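Molybdopterin biosynthesis Mog protein (Mycobacterium tuberculosis, PDB 2G4R) probably acts in molybdenum cofactor biosynthesis, binding molybdopterin and, as in related MogA proteins, activating it by adenylylation for metal insertion. Local coordinates at residues T80-V85 with L112-C117; Y90-L95 with C117-R122. All coordinates share one frame; numbering follows the deposited sequence.

Contact 1. Residues T80-V85 with L112-C117; sequences TPEHTV and LSRGVC
The first turns of helix 80-87 lie against segment 112-117, a loop that enters strand 117-120 at Cys117, the backbones coming nearest where Pro81 CA and Gly115 CA are 5.4 Å apart. Pro81, which suits the first turn of a helix because it has no N-H to offer, presses its ring on Arg114: Pro81 CB lies 3.4 Å from Arg114 O, while CG sits over one face of the guanidinium, 3.6 Å above its plane and offset toward the rim. The bend at chi3 (-64°) carries the guanidinium across the proline ring to Glu82. There Arg114 NH1 meets Glu82 OE2 at 3.0 Å from the syn side, 25° out of the carboxylate plane, and weaker bonds run from NH1 and NH2 to OE1; the salt bridge is twisted out of flatness, the two planes 48° apart. Arg114 NE bonds to Gly73 O. Farther along, Val116 CG2 meets Thr84 CG2 at 3.4 Å, a tight fit, with Val85 CG2 beside it. Thr84 OG1 lies 2.7 Å from Thr80 O and also near Asn127 OD1 of strand 123-128. The contact thus joins helix 80-87 to the loop entering strand 117-120, beside the mixed sheet of the molybdopterin-binding fold.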
loop_
_atom_site.group_PDB
_atom_site.type_symbol
_atom_site.label_atom_id
_atom_site.label_comp_id
_atom_site.label_asym_id
_atom_site.label_seq_id
_atom_site.Cartn_x
_atom_site.Cartn_y
_atom_site.Cartn_z
ATOM N N THR A 80 -2.047 16.265 -3.122
ATOM C CA THR A 80 -0.799 16.401 -2.384
ATOM C C THR A 80 -0.572 17.879 -1.933
ATOM O O THR A 80 -0.193 18.117 -0.788
ATOM C CB THR A 80 0.416 15.792 -3.168
ATOM O OG1 THR A 80 0.249 14.363 -3.402
ATOM C CG2 THR A 80 1.714 16.012 -2.409
ATOM N N PRO A 81 -0.765 18.869 -2.823
ATOM C CA PRO A 81 -0.471 20.293 -2.466
ATOM C C PRO A 81 -1.345 20.746 -1.282
ATOM O O PRO A 81 -0.874 21.348 -0.343
ATOM C CB PRO A 81 -0.901 21.045 -3.744
ATOM C CG PRO A 81 -0.810 20.084 -4.794
ATOM C CD PRO A 81 -1.242 18.779 -4.197
ATOM N N GLU A 82 -2.616 20.377 -1.310
ATOM C CA GLU A 82 -3.520 20.685 -0.202
ATOM C C GLU A 82 -3.076 20.099 1.104
ATOM O O GLU A 82 -3.036 20.800 2.110
ATOM C CB GLU A 82 -4.955 20.193 -0.504
ATOM C CG GLU A 82 -5.732 21.001 -1.488
ATOM C CD GLU A 82 -5.329 20.809 -2.958
ATOM O OE1 GLU A 82 -4.569 19.874 -3.312
ATOM O OE2 GLU A 82 -5.793 21.638 -3.773
ATOM N N HIS A 83 -2.798 18.803 1.129
ATOM C CA HIS A 83 -2.297 18.168 2.339
ATOM C C HIS A 83 -0.967 18.725 2.865
ATOM O O HIS A 83 -0.753 18.746 4.088
ATOM C CB HIS A 83 -2.236 16.649 2.226
ATOM C CG HIS A 83 -3.576 16.005 2.263
ATOM N ND1 HIS A 83 -4.228 15.709 3.446
ATOM C CD2 HIS A 83 -4.430 15.671 1.267
ATOM C CE1 HIS A 83 -5.414 15.190 3.169
ATOM N NE2 HIS A 83 -5.548 15.121 1.857
ATOM N N THR A 84 -0.084 19.145 1.945
ATOM C CA THR A 84 1.220 19.730 2.269
ATOM C C THR A 84 1.020 21.123 2.886
ATOM O O THR A 84 1.597 21.438 3.946
ATOM C CB THR A 84 2.093 19.803 0.969
ATOM O OG1 THR A 84 2.186 18.491 0.373
ATOM C CG2 THR A 84 3.489 20.346 1.209
ATOM N N VAL A 85 0.247 21.959 2.197
ATOM C CA VAL A 85 -0.067 23.293 2.704
ATOM C C VAL A 85 -0.672 23.187 4.119
ATOM O O VAL A 85 -0.354 24.013 4.967
ATOM C CB VAL A 85 -1.055 24.072 1.813
ATOM C CG1 VAL A 85 -1.594 25.399 2.554
ATOM C CG2 VAL A 85 -0.426 24.432 0.446
ATOM N N LEU A 112 1.495 22.575 -14.995
ATOM C CA LEU A 112 0.281 22.039 -14.383
ATOM C C LEU A 112 0.550 21.421 -13.029
ATOM O O LEU A 112 -0.389 21.040 -12.317
ATOM C CB LEU A 112 -0.346 20.977 -15.297
ATOM C CG LEU A 112 -0.692 21.477 -16.702
ATOM C CD1 LEU A 112 -1.403 20.359 -17.449
ATOM C CD2 LEU A 112 -1.563 22.733 -16.606
ATOM N N SER A 113 1.821 21.244 -12.672
ATOM C CA SER A 113 2.104 20.710 -11.345
ATOM C C SER A 113 1.861 21.792 -10.334
ATOM O O SER A 113 2.422 22.905 -10.464
ATOM C CB SER A 113 3.555 20.206 -11.203
ATOM O OG SER A 113 3.831 19.961 -9.793
ATOM N N ARG A 114 1.062 21.462 -9.318
ATOM C CA ARG A 114 0.676 22.380 -8.268
ATOM C C ARG A 114 1.487 22.232 -6.988
ATOM O O ARG A 114 1.083 22.704 -5.935
ATOM C CB ARG A 114 -0.809 22.199 -7.943
ATOM C CG ARG A 114 -1.664 22.402 -9.177
ATOM C CD ARG A 114 -3.102 22.353 -8.749
ATOM N NE ARG A 114 -3.496 21.047 -8.213
ATOM C CZ ARG A 114 -3.873 20.817 -6.960
ATOM N NH1 ARG A 114 -3.901 21.798 -6.042
ATOM N NH2 ARG A 114 -4.212 19.601 -6.612
ATOM N N GLY A 115 2.667 21.648 -7.120
ATOM C CA GLY A 115 3.523 21.390 -5.985
ATOM C C GLY A 115 3.861 22.676 -5.249
ATOM O O GLY A 115 3.977 23.755 -5.846
ATOM N N VAL A 116 3.943 22.531 -3.949
ATOM C CA VAL A 116 4.493 23.541 -3.078
ATOM C C VAL A 116 5.757 22.988 -2.383
ATOM O O VAL A 116 6.081 21.789 -2.452
ATOM C CB VAL A 116 3.442 24.012 -2.056
ATOM C CG1 VAL A 116 2.242 24.562 -2.741
ATOM C CG2 VAL A 116 3.031 22.857 -1.094
ATOM N N CYS A 117 6.488 23.893 -1.787
ATOM C CA CYS A 117 7.564 23.621 -0.877
ATOM C C CYS A 117 7.317 24.547 0.305
ATOM O O CYS A 117 6.705 25.595 0.146
ATOM C CB CYS A 117 8.909 23.973 -1.464
ATOM S SG CYS A 117 9.402 23.072 -2.997
#

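Contact 2. Residues Y90-L95 with C117-R122; sequences YVIPGL and CGVAGR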
loop_
_atom_site.group_PDB
_atom_site.type_symbol
_atom_site.label_atom_id
_atom_site.label_comp_id
_atom_site.label_asym_id
_atom_site.label_seq_id
_atom_site.Cartn_x
_atom_site.Cartn_y
_atom_site.Cartn_z
ATOM N N TYR A 90 4.593 27.755 6.482
ATOM C CA TYR A 90 4.509 28.627 5.334
ATOM C C TYR A 90 5.115 28.010 4.069
ATOM O O TYR A 90 5.879 27.038 4.154
ATOM C CB TYR A 90 5.223 29.945 5.633
ATOM C CG TYR A 90 6.636 29.764 6.121
ATOM C CD1 TYR A 90 7.686 29.564 5.218
ATOM C CD2 TYR A 90 6.926 29.824 7.476
ATOM C CE1 TYR A 90 8.972 29.384 5.646
ATOM C CE2 TYR A 90 8.221 29.654 7.930
ATOM C CZ TYR A 90 9.235 29.446 6.995
ATOM O OH TYR A 90 10.501 29.268 7.424
ATOM N N VAL A 91 4.821 28.625 2.928
ATOM C CA VAL A 91 5.378 28.188 1.622
ATOM C C VAL A 91 6.626 28.961 1.156
ATOM O O VAL A 91 6.876 30.118 1.529
ATOM C CB VAL A 91 4.322 28.241 0.470
ATOM C CG1 VAL A 91 3.149 27.291 0.770
ATOM C CG2 VAL A 91 3.859 29.637 0.264
ATOM N N ILE A 92 7.385 28.318 0.286
ATOM C CA ILE A 92 8.596 28.901 -0.269
ATOM C C ILE A 92 8.278 28.958 -1.781
ATOM O O ILE A 92 8.504 27.955 -2.536
ATOM C CB ILE A 92 9.895 28.122 0.044
ATOM C CG1 ILE A 92 10.175 27.992 1.570
ATOM C CG2 ILE A 92 11.111 28.857 -0.553
ATOM C CD1 ILE A 92 11.161 26.895 1.845
ATOM N N PRO A 93 7.659 30.074 -2.213
ATOM C CA PRO A 93 7.159 30.142 -3.623
ATOM C C PRO A 93 8.259 30.035 -4.675
ATOM O O PRO A 93 8.075 29.368 -5.711
ATOM C CB PRO A 93 6.482 31.521 -3.709
ATOM C CG PRO A 93 7.052 32.306 -2.566
ATOM C CD PRO A 93 7.347 31.317 -1.478
ATOM N N GLY A 94 9.398 30.654 -4.426
ATOM C CA GLY A 94 10.458 30.645 -5.434
ATOM C C GLY A 94 10.990 29.242 -5.732
ATOM O O GLY A 94 11.366 28.934 -6.862
ATOM N N LEU A 95 11.021 28.390 -4.716
ATOM C CA LEU A 95 11.562 27.051 -4.872
ATOM C C LEU A 95 10.591 26.191 -5.685
ATOM O O LEU A 95 11.035 25.508 -6.617
ATOM C CB LEU A 95 11.772 26.399 -3.514
ATOM C CG LEU A 95 12.461 25.022 -3.485
ATOM C CD1 LEU A 95 13.667 24.997 -4.388
ATOM C CD2 LEU A 95 12.857 24.663 -2.031
ATOM N N CYS A 117 6.488 23.893 -1.787
ATOM C CA CYS A 117 7.564 23.621 -0.877
ATOM C C CYS A 117 7.317 24.547 0.305
ATOM O O CYS A 117 6.705 25.595 0.146
ATOM C CB CYS A 117 8.909 23.973 -1.464
ATOM S SG CYS A 117 9.402 23.072 -2.997
ATOM N N GLY A 118 7.848 24.201 1.469
ATOM C CA GLY A 118 7.756 25.082 2.633
ATOM C C GLY A 118 8.486 24.549 3.816
ATOM O O GLY A 118 9.221 23.533 3.724
ATOM N N VAL A 119 8.268 25.223 4.946
ATOM C CA VAL A 119 8.775 24.797 6.232
ATOM C C VAL A 119 7.602 24.529 7.185
ATOM O O VAL A 119 6.547 25.239 7.173
ATOM C CB VAL A 119 9.781 25.844 6.838
ATOM C CG1 VAL A 119 10.230 25.425 8.213
ATOM C CG2 VAL A 119 10.981 26.082 5.931
ATOM N N ALA A 120 7.752 23.434 7.931
ATOM C CA ALA A 120 6.855 23.041 9.033
ATOM C C ALA A 120 7.734 22.720 10.243
ATOM O O ALA A 120 8.498 21.752 10.219
ATOM C CB ALA A 120 6.049 21.819 8.641
ATOM N N GLY A 121 7.613 23.509 11.307
ATOM C CA GLY A 121 8.531 23.403 12.425
ATOM C C GLY A 121 9.931 23.701 11.942
ATOM O O GLY A 121 10.205 24.821 11.532
ATOM N N ARG A 122 10.824 22.719 11.995
ATOM C CA ARG A 122 12.170 22.904 11.429
ATOM C C ARG A 122 12.428 21.896 10.281
ATOM O O ARG A 122 13.576 21.613 9.947
ATOM C CB ARG A 122 13.237 22.743 12.499
ATOM C CG ARG A 122 13.146 23.708 13.708
ATOM C CD ARG A 122 14.493 23.759 14.500
ATOM N NE ARG A 122 15.615 23.215 13.716
ATOM C CZ ARG A 122 16.904 23.444 13.941
ATOM N NH1 ARG A 122 17.320 24.188 14.972
ATOM N NH2 ARG A 122 17.796 22.890 13.113
HETATM O O HOH W 1 5.726 26.850 -2.680
#
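Cys117, Val119 and Tyr90 dominate this antiparallel pairing of strands 90-91 and 117-120, at the edge of the mixed sheet of the molybdopterin-binding fold. Tyr90 and Val119 form a hydrogen-bonded pair: Tyr90 N reaches Val119 O at 3.3 Å, and Val119 N returns a 3.1 Å bond to Tyr90 O. Their side chains share one face of the sheet and run side by side. A chi1 of 53° lays the tyrosine ring alongside the valine, Tyr90 CZ 3.6 Å from Val119 CB in an oblique approach. A beta-branched valine suits a strand and gives the ring a broad apolar partner; Ile153 of helix 146-153 also touches Val119. The next pair, Val91 with Gly118, is non-hydrogen-bonded and very close, 4.0 Å between CA atoms. Glycine fits because a beta carbon here would collide with Tyr90 O. Cys117 works at the other end of the pairing. Its carbonyl O takes a 2.8 Å bond from Ile92 N, the donor standing 41° out of the carbonyl plane, just where the chain leaves the strand for helix 93-102. Its small, weakly polar thiol packs against the start of that helix: Cys117 SG lies 3.7 Å from Leu95 CG and 3.9 Å from Leu95 CD2.

How the contacts relate
After the earlier strands and helices, up to strand 65-69, the chain enters helix 80-87, then strand 90-91 and the start of helix 93-102, before the long loop that holds 112-117 leads into strand 117-120. Contact 1 closes a loop of 26 residues between its segments, contact 2 one of 21. Because 90-95 lies inside the first loop and 117-122 extends beyond it, the two closures cross instead of nesting. Cys117 belongs to both, as the junction where the returning loop becomes a strand. Together the contacts hold one continuous run, 112-122, first against helix 80-87 and then against the outermost strand, 90-91, and the start of helix 93-102.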